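Local atomic coordinates of glycoside hydrolase family 5 (Aspergillus oryzae, PDB entry 6LA0), a protein that hydrolyses rutinosides as a secreted rutinosidase of glycoside hydrolase family 5, and may also act as an exo-1,3-beta-glucanase. Residues A[10-15]-A[126-131]; A[169-174]-A[184-189]. All coordinates share one frame; numbering follows the deposited sequence.

Overall arrangement
Both contacts are buried and reach the same parallel sheet of the barrel, where strands 128-133 and 184-187 are neighbours, but they work on different sides of it. Contact 1 brings the loop of residues 10-15 against the beginning of strand 128-133, inside the barrel wall; contact 2 lays helix 158-176 on the outer side of strand 184-187. Their chemistry follows: the first combines rings and a valine with polar ring nitrogens that share a threonine partner, while the second is purely apolar across its two segments. They meet directly at the strand pair, through a backbone hydrogen bond from Thr185 N to Ile129 O and through the side chains of His128 and Thr185.

Contact 1: residues A[10-15]-A[126-131]; sequences EYVNWT and GMHIIV. With NAG (2-acetamido-2-deoxy-beta-D-glucopyranose), chain C.
Trp14 turns an edge of its indole toward the face of the His128 imidazole in an offset edge-to-face pair, the six-membered ring and the imidazole having centroids 5.8 Å apart and planes at 85°. Here the N-terminal loop of a TIM barrel closes against the first residue of strand 128-133, at the end of the barrel where the strands begin. The indole touches through Trp14 CZ2, 4.0 Å from His128 CD2, while Val12 CG1 sits over one indole face, offset toward its rim. The other methyl of the same valine, Val12 CG2, comes 3.5 Å from His128 ND1 and just as near CE1. His128 reaches the loop because its ring carbon CG stands anti to the backbone N (chi1 -168°). Both rings are held at a second point: Trp14 NE1 and His128 NE2 each hydrogen-bond to Thr185 OG1 on the adjacent strand, and Phe17 packs against both. Asn13, between valine and tryptophan, carries an N-linked NAG on ND2. Asn13 OD1 closes an Asx turn, taking Thr15 N at 3.0 Å in the carbonyl plane and Thr15 OG1 at 2.8 Å from about 40° above that plane.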
loop_
_atom_site.group_PDB
_atom_site.type_symbol
_atom_site.label_atom_id
_atom_site.label_comp_id
_atom_site.label_asym_id
_atom_site.label_seq_id
_atom_site.Cartn_x
_atom_site.Cartn_y
_atom_site.Cartn_z
ATOM N N GLU A 10 -22.797 -6.588 4.078
ATOM C CA GLU A 10 -22.533 -7.458 2.933
ATOM C C GLU A 10 -21.052 -7.616 2.634
ATOM O O GLU A 10 -20.283 -6.674 2.808
ATOM C CB GLU A 10 -23.219 -6.913 1.687
ATOM C CG GLU A 10 -23.732 -7.987 0.776
ATOM C CD GLU A 10 -24.995 -8.603 1.373
ATOM O OE1 GLU A 10 -26.069 -8.452 0.755
ATOM O OE2 GLU A 10 -24.920 -9.248 2.446
ATOM N N TYR A 11 -20.647 -8.785 2.147
ATOM C CA TYR A 11 -19.272 -8.926 1.687
ATOM C C TYR A 11 -19.087 -8.220 0.350
ATOM O O TYR A 11 -20.012 -8.115 -0.458
ATOM C CB TYR A 11 -18.881 -10.393 1.563
ATOM C CG TYR A 11 -18.603 -11.056 2.882
ATOM C CD1 TYR A 11 -19.617 -11.700 3.572
ATOM C CD2 TYR A 11 -17.325 -11.047 3.440
ATOM C CE1 TYR A 11 -19.376 -12.323 4.784
ATOM C CE2 TYR A 11 -17.069 -11.676 4.659
ATOM C CZ TYR A 11 -18.104 -12.312 5.319
ATOM O OH TYR A 11 -17.887 -12.936 6.520
ATOM N N VAL A 12 -17.879 -7.718 0.137
ATOM C CA VAL A 12 -17.562 -6.926 -1.045
ATOM C C VAL A 12 -17.246 -7.856 -2.209
ATOM O O VAL A 12 -16.497 -8.829 -2.066
ATOM C CB VAL A 12 -16.385 -5.982 -0.742
ATOM C CG1 VAL A 12 -15.656 -5.631 -1.999
ATOM C CG2 VAL A 12 -16.872 -4.721 -0.010
ATOM N N ASN A 13 -17.801 -7.546 -3.378
ATOM C CA ASN A 13 -17.471 -8.242 -4.615
ATOM C C ASN A 13 -16.749 -7.255 -5.518
ATOM O O ASN A 13 -17.360 -6.308 -6.019
ATOM C CB ASN A 13 -18.725 -8.781 -5.287
ATOM C CG ASN A 13 -18.415 -9.644 -6.481
ATOM O OD1 ASN A 13 -17.628 -9.277 -7.355
ATOM N ND2 ASN A 13 -19.033 -10.807 -6.523
ATOM N N TRP A 14 -15.453 -7.477 -5.725
ATOM C CA TRP A 14 -14.641 -6.455 -6.360
ATOM C C TRP A 14 -14.905 -6.336 -7.854
ATOM O O TRP A 14 -14.400 -5.397 -8.474
ATOM C CB TRP A 14 -13.158 -6.738 -6.101
ATOM C CG TRP A 14 -12.646 -6.183 -4.772
ATOM C CD1 TRP A 14 -12.339 -6.909 -3.641
ATOM C CD2 TRP A 14 -12.362 -4.806 -4.448
ATOM N NE1 TRP A 14 -11.899 -6.065 -2.637
ATOM C CE2 TRP A 14 -11.900 -4.774 -3.106
ATOM C CE3 TRP A 14 -12.461 -3.601 -5.153
ATOM C CZ2 TRP A 14 -11.536 -3.580 -2.467
ATOM C CZ3 TRP A 14 -12.100 -2.421 -4.514
ATOM C CH2 TRP A 14 -11.639 -2.421 -3.192
ATOM N N THR A 15 -15.663 -7.257 -8.459
ATOM C CA THR A 15 -16.035 -7.042 -9.860
ATOM C C THR A 15 -17.106 -5.969 -10.019
ATOM O O THR A 15 -17.312 -5.484 -11.140
ATOM C CB THR A 15 -16.525 -8.345 -10.519
ATOM O OG1 THR A 15 -17.860 -8.625 -10.090
ATOM C CG2 THR A 15 -15.613 -9.518 -10.177
ATOM N N GLY A 126 -18.680 3.647 7.583
ATOM C CA GLY A 126 -18.883 2.577 6.626
ATOM C C GLY A 126 -17.744 2.325 5.665
ATOM O O GLY A 126 -17.980 1.805 4.574
ATOM N N MET A 127 -16.511 2.670 6.028
ATOM C CA MET A 127 -15.407 2.484 5.099
ATOM C C MET A 127 -15.019 1.014 4.981
ATOM O O MET A 127 -15.275 0.203 5.881
ATOM C CB MET A 127 -14.187 3.299 5.532
ATOM C CG MET A 127 -14.440 4.807 5.677
ATOM S SD MET A 127 -12.913 5.733 5.892
ATOM C CE MET A 127 -13.562 7.331 6.379
ATOM N N HIS A 128 -14.401 0.679 3.847
ATOM C CA HIS A 128 -13.783 -0.624 3.634
ATOM C C HIS A 128 -12.300 -0.529 3.963
ATOM O O HIS A 128 -11.676 0.508 3.727
ATOM C CB HIS A 128 -13.967 -1.077 2.183
ATOM C CG HIS A 128 -13.618 -2.514 1.939
ATOM N ND1 HIS A 128 -14.483 -3.548 2.225
ATOM C CD2 HIS A 128 -12.510 -3.086 1.406
ATOM C CE1 HIS A 128 -13.918 -4.699 1.893
ATOM N NE2 HIS A 128 -12.718 -4.448 1.399
ATOM N N ILE A 129 -11.734 -1.613 4.504
ATOM C CA ILE A 129 -10.340 -1.638 4.960
ATOM C C ILE A 129 -9.567 -2.692 4.171
ATOM O O ILE A 129 -9.937 -3.871 4.175
ATOM C CB ILE A 129 -10.229 -1.932 6.469
ATOM C CG1 ILE A 129 -11.100 -0.978 7.303
ATOM C CG2 ILE A 129 -8.764 -1.868 6.904
ATOM C CD1 ILE A 129 -10.647 0.467 7.263
ATOM N N ILE A 130 -8.472 -2.266 3.532
ATOM C CA ILE A 130 -7.483 -3.154 2.924
ATOM C C ILE A 130 -6.338 -3.297 3.927
ATOM O O ILE A 130 -5.626 -2.327 4.218
ATOM C CB ILE A 130 -6.976 -2.607 1.576
ATOM C CG1 ILE A 130 -8.068 -2.635 0.501
ATOM C CG2 ILE A 130 -5.786 -3.417 1.057
ATOM C CD1 ILE A 130 -7.769 -1.727 -0.693
ATOM N N VAL A 131 -6.164 -4.494 4.482
ATOM C CA VAL A 131 -5.065 -4.753 5.401
ATOM C C VAL A 131 -3.905 -5.259 4.548
ATOM O O VAL A 131 -3.998 -6.324 3.931
ATOM C CB VAL A 131 -5.463 -5.754 6.492
ATOM C CG1 VAL A 131 -4.304 -5.992 7.443
ATOM C CG2 VAL A 131 -6.673 -5.249 7.264
HETATM C C1 NAG C . -18.797 -11.697 -7.615
HETATM C C2 NAG C . -19.041 -13.130 -7.164
HETATM C C3 NAG C . -18.746 -14.094 -8.308
HETATM C C4 NAG C . -19.547 -13.705 -9.544
HETATM C C5 NAG C . -19.286 -12.240 -9.887
HETATM C C6 NAG C . -20.109 -11.740 -11.051
HETATM C C7 NAG C . -18.655 -14.261 -5.015
HETATM C C8 NAG C . -17.690 -14.484 -3.885
HETATM N N2 NAG C . -18.235 -13.451 -5.995
HETATM O O3 NAG C . -19.047 -15.430 -7.916
HETATM O O4 NAG C . -19.161 -14.522 -10.642
HETATM O O5 NAG C . -19.606 -11.408 -8.760
HETATM O O6 NAG C . -21.495 -11.956 -10.832
HETATM O O7 NAG C . -19.763 -14.793 -5.039
#

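Contact 2: residues A[169-174]-A[184-189]; sequences DAVISF and YTIEPM
Val171 and Ile186 reach toward each other tip to tip, one from the helix and one from the strand, at the point where the two backbones come nearest, with 7.6 Å between Val171 CA and Ile186 CA. One methyl does the work on the valine: Val171 CG1 lies 3.7 Å from Ile186 CD1 and 3.8 Å from Ile186 CG1, with the branch methyl Ile186 CG2 only slightly farther off. Ile186 is fully extended beyond CB, its CD1 trans to CA (chi2 -179°), which carries that methyl out to the helix. There CD1 also meets Ile172, whose side chain crosses that of Ile186 at about a right angle, Ile172 CG1 lying 4.1 Å from Ile186 CD1. Ile172, whose CB points away from the strand, also packs on Val226 of helix 209-229. This is the return half of a beta-alpha-beta crossover in the TIM barrel: helix 158-176 runs back along the outside of the wall and the chain then enters strand 184-187, next to strand 128-133. The axes of helix segment 169-174 and strand 184-187 come within 9.9 Å and run antiparallel, at 176°. Just past this strand the chain enters an Asn-Glu-Pro sequence, which in family 5 relatives carries the catalytic acid/base. One helical turn from Val171, Phe174 and Tyr184 also cross at about a right angle. Phe174 presents its ring edge, with CE1 4.0 Å from Tyr184 CE2, while the tyrosine also packs on Ala118 and Ile122 of helix 110-125 and Phe174 on Leu114 of the same helix.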
loop_
_atom_site.group_PDB
_atom_site.type_symbol
_atom_site.label_atom_id
_atom_site.label_comp_id
_atom_site.label_asym_id
_atom_site.label_seq_id
_atom_site.Cartn_x
_atom_site.Cartn_y
_atom_site.Cartn_z
ATOM N N ASP A 169 -2.262 -16.405 8.661
ATOM C CA ASP A 169 -3.150 -16.984 9.669
ATOM C C ASP A 169 -3.568 -15.943 10.701
ATOM O O ASP A 169 -4.732 -15.902 11.124
ATOM C CB ASP A 169 -2.459 -18.151 10.387
ATOM C CG ASP A 169 -2.402 -19.431 9.550
ATOM O OD1 ASP A 169 -3.076 -19.521 8.496
ATOM O OD2 ASP A 169 -1.660 -20.356 9.957
ATOM N N ALA A 170 -2.622 -15.100 11.122
ATOM C CA ALA A 170 -2.912 -14.055 12.103
ATOM C C ALA A 170 -3.810 -12.962 11.528
ATOM O O ALA A 170 -4.713 -12.473 12.219
ATOM C CB ALA A 170 -1.604 -13.451 12.623
ATOM N N VAL A 171 -3.585 -12.561 10.269
ATOM C CA VAL A 171 -4.474 -11.579 9.651
ATOM C C VAL A 171 -5.884 -12.143 9.529
ATOM O O VAL A 171 -6.871 -11.451 9.818
ATOM C CB VAL A 171 -3.917 -11.130 8.287
ATOM C CG1 VAL A 171 -4.932 -10.230 7.538
ATOM C CG2 VAL A 171 -2.564 -10.436 8.465
ATOM N N ILE A 172 -5.999 -13.407 9.094
ATOM C CA ILE A 172 -7.315 -14.030 8.938
ATOM C C ILE A 172 -8.087 -13.965 10.247
ATOM O O ILE A 172 -9.270 -13.598 10.278
ATOM C CB ILE A 172 -7.174 -15.483 8.444
ATOM C CG1 ILE A 172 -6.695 -15.528 6.989
ATOM C CG2 ILE A 172 -8.498 -16.205 8.574
ATOM C CD1 ILE A 172 -6.259 -16.924 6.529
ATOM N N SER A 173 -7.419 -14.328 11.355
ATOM C CA SER A 173 -8.068 -14.316 12.662
ATOM C C SER A 173 -8.515 -12.906 13.041
ATOM O O SER A 173 -9.643 -12.714 13.512
ATOM C CB SER A 173 -7.113 -14.904 13.710
ATOM O OG SER A 173 -7.591 -14.728 15.031
ATOM N N PHE A 174 -7.645 -11.906 12.830
ATOM C CA PHE A 174 -8.002 -10.504 13.078
ATOM C C PHE A 174 -9.289 -10.114 12.349
ATOM O O PHE A 174 -10.194 -9.502 12.933
ATOM C CB PHE A 174 -6.842 -9.597 12.648
ATOM C CG PHE A 174 -7.100 -8.119 12.845
ATOM C CD1 PHE A 174 -7.750 -7.361 11.865
ATOM C CD2 PHE A 174 -6.662 -7.478 13.997
ATOM C CE1 PHE A 174 -7.980 -6.003 12.053
ATOM C CE2 PHE A 174 -6.883 -6.118 14.189
ATOM C CZ PHE A 174 -7.540 -5.379 13.215
ATOM N N TYR A 184 -13.296 -6.156 5.320
ATOM C CA TYR A 184 -11.855 -6.242 5.128
ATOM C C TYR A 184 -11.491 -6.975 3.843
ATOM O O TYR A 184 -12.106 -7.980 3.491
ATOM C CB TYR A 184 -11.180 -6.944 6.314
ATOM C CG TYR A 184 -11.371 -6.227 7.631
ATOM C CD1 TYR A 184 -12.522 -6.415 8.387
ATOM C CD2 TYR A 184 -10.403 -5.354 8.112
ATOM C CE1 TYR A 184 -12.703 -5.753 9.596
ATOM C CE2 TYR A 184 -10.576 -4.686 9.308
ATOM C CZ TYR A 184 -11.724 -4.894 10.049
ATOM O OH TYR A 184 -11.875 -4.226 11.239
ATOM N N THR A 185 -10.456 -6.473 3.174
ATOM C CA THR A 185 -9.774 -7.154 2.085
ATOM C C THR A 185 -8.349 -7.452 2.526
ATOM O O THR A 185 -7.667 -6.567 3.057
ATOM C CB THR A 185 -9.789 -6.273 0.820
ATOM O OG1 THR A 185 -11.107 -6.266 0.268
ATOM C CG2 THR A 185 -8.791 -6.760 -0.229
ATOM N N ILE A 186 -7.893 -8.686 2.317
ATOM C CA ILE A 186 -6.574 -9.110 2.775
ATOM C C ILE A 186 -5.578 -9.033 1.620
ATOM O O ILE A 186 -5.756 -9.689 0.586
ATOM C CB ILE A 186 -6.619 -10.519 3.393
ATOM C CG1 ILE A 186 -7.416 -10.488 4.698
ATOM C CG2 ILE A 186 -5.210 -11.013 3.617
ATOM C CD1 ILE A 186 -7.511 -11.835 5.425
ATOM N N GLU A 187 -4.521 -8.232 1.798
ATOM C CA GLU A 187 -3.458 -8.092 0.802
ATOM C C GLU A 187 -2.162 -8.686 1.348
ATOM O O GLU A 187 -1.465 -8.035 2.148
ATOM C CB GLU A 187 -3.266 -6.613 0.413
ATOM C CG GLU A 187 -2.181 -6.372 -0.656
ATOM C CD GLU A 187 -2.273 -4.999 -1.320
ATOM O OE1 GLU A 187 -2.621 -4.018 -0.630
ATOM O OE2 GLU A 187 -1.995 -4.902 -2.539
ATOM N N PRO A 188 -1.788 -9.900 0.941
ATOM C CA PRO A 188 -0.729 -10.654 1.632
ATOM C C PRO A 188 0.702 -10.332 1.220
ATOM O O PRO A 188 1.619 -10.951 1.761
ATOM C CB PRO A 188 -1.089 -12.103 1.271
ATOM C CG PRO A 188 -1.663 -11.977 -0.137
ATOM C CD PRO A 188 -2.448 -10.695 -0.115
ATOM N N MET A 189 0.932 -9.383 0.306
ATOM C CA MET A 189 2.291 -8.939 -0.006
ATOM C C MET A 189 2.205 -7.619 -0.761
ATOM O O MET A 189 1.123 -7.169 -1.135
ATOM C CB MET A 189 3.053 -9.989 -0.825
ATOM C CG MET A 189 2.615 -10.060 -2.284
ATOM S SD MET A 189 2.927 -11.641 -3.091
ATOM C CE MET A 189 4.692 -11.844 -2.889
#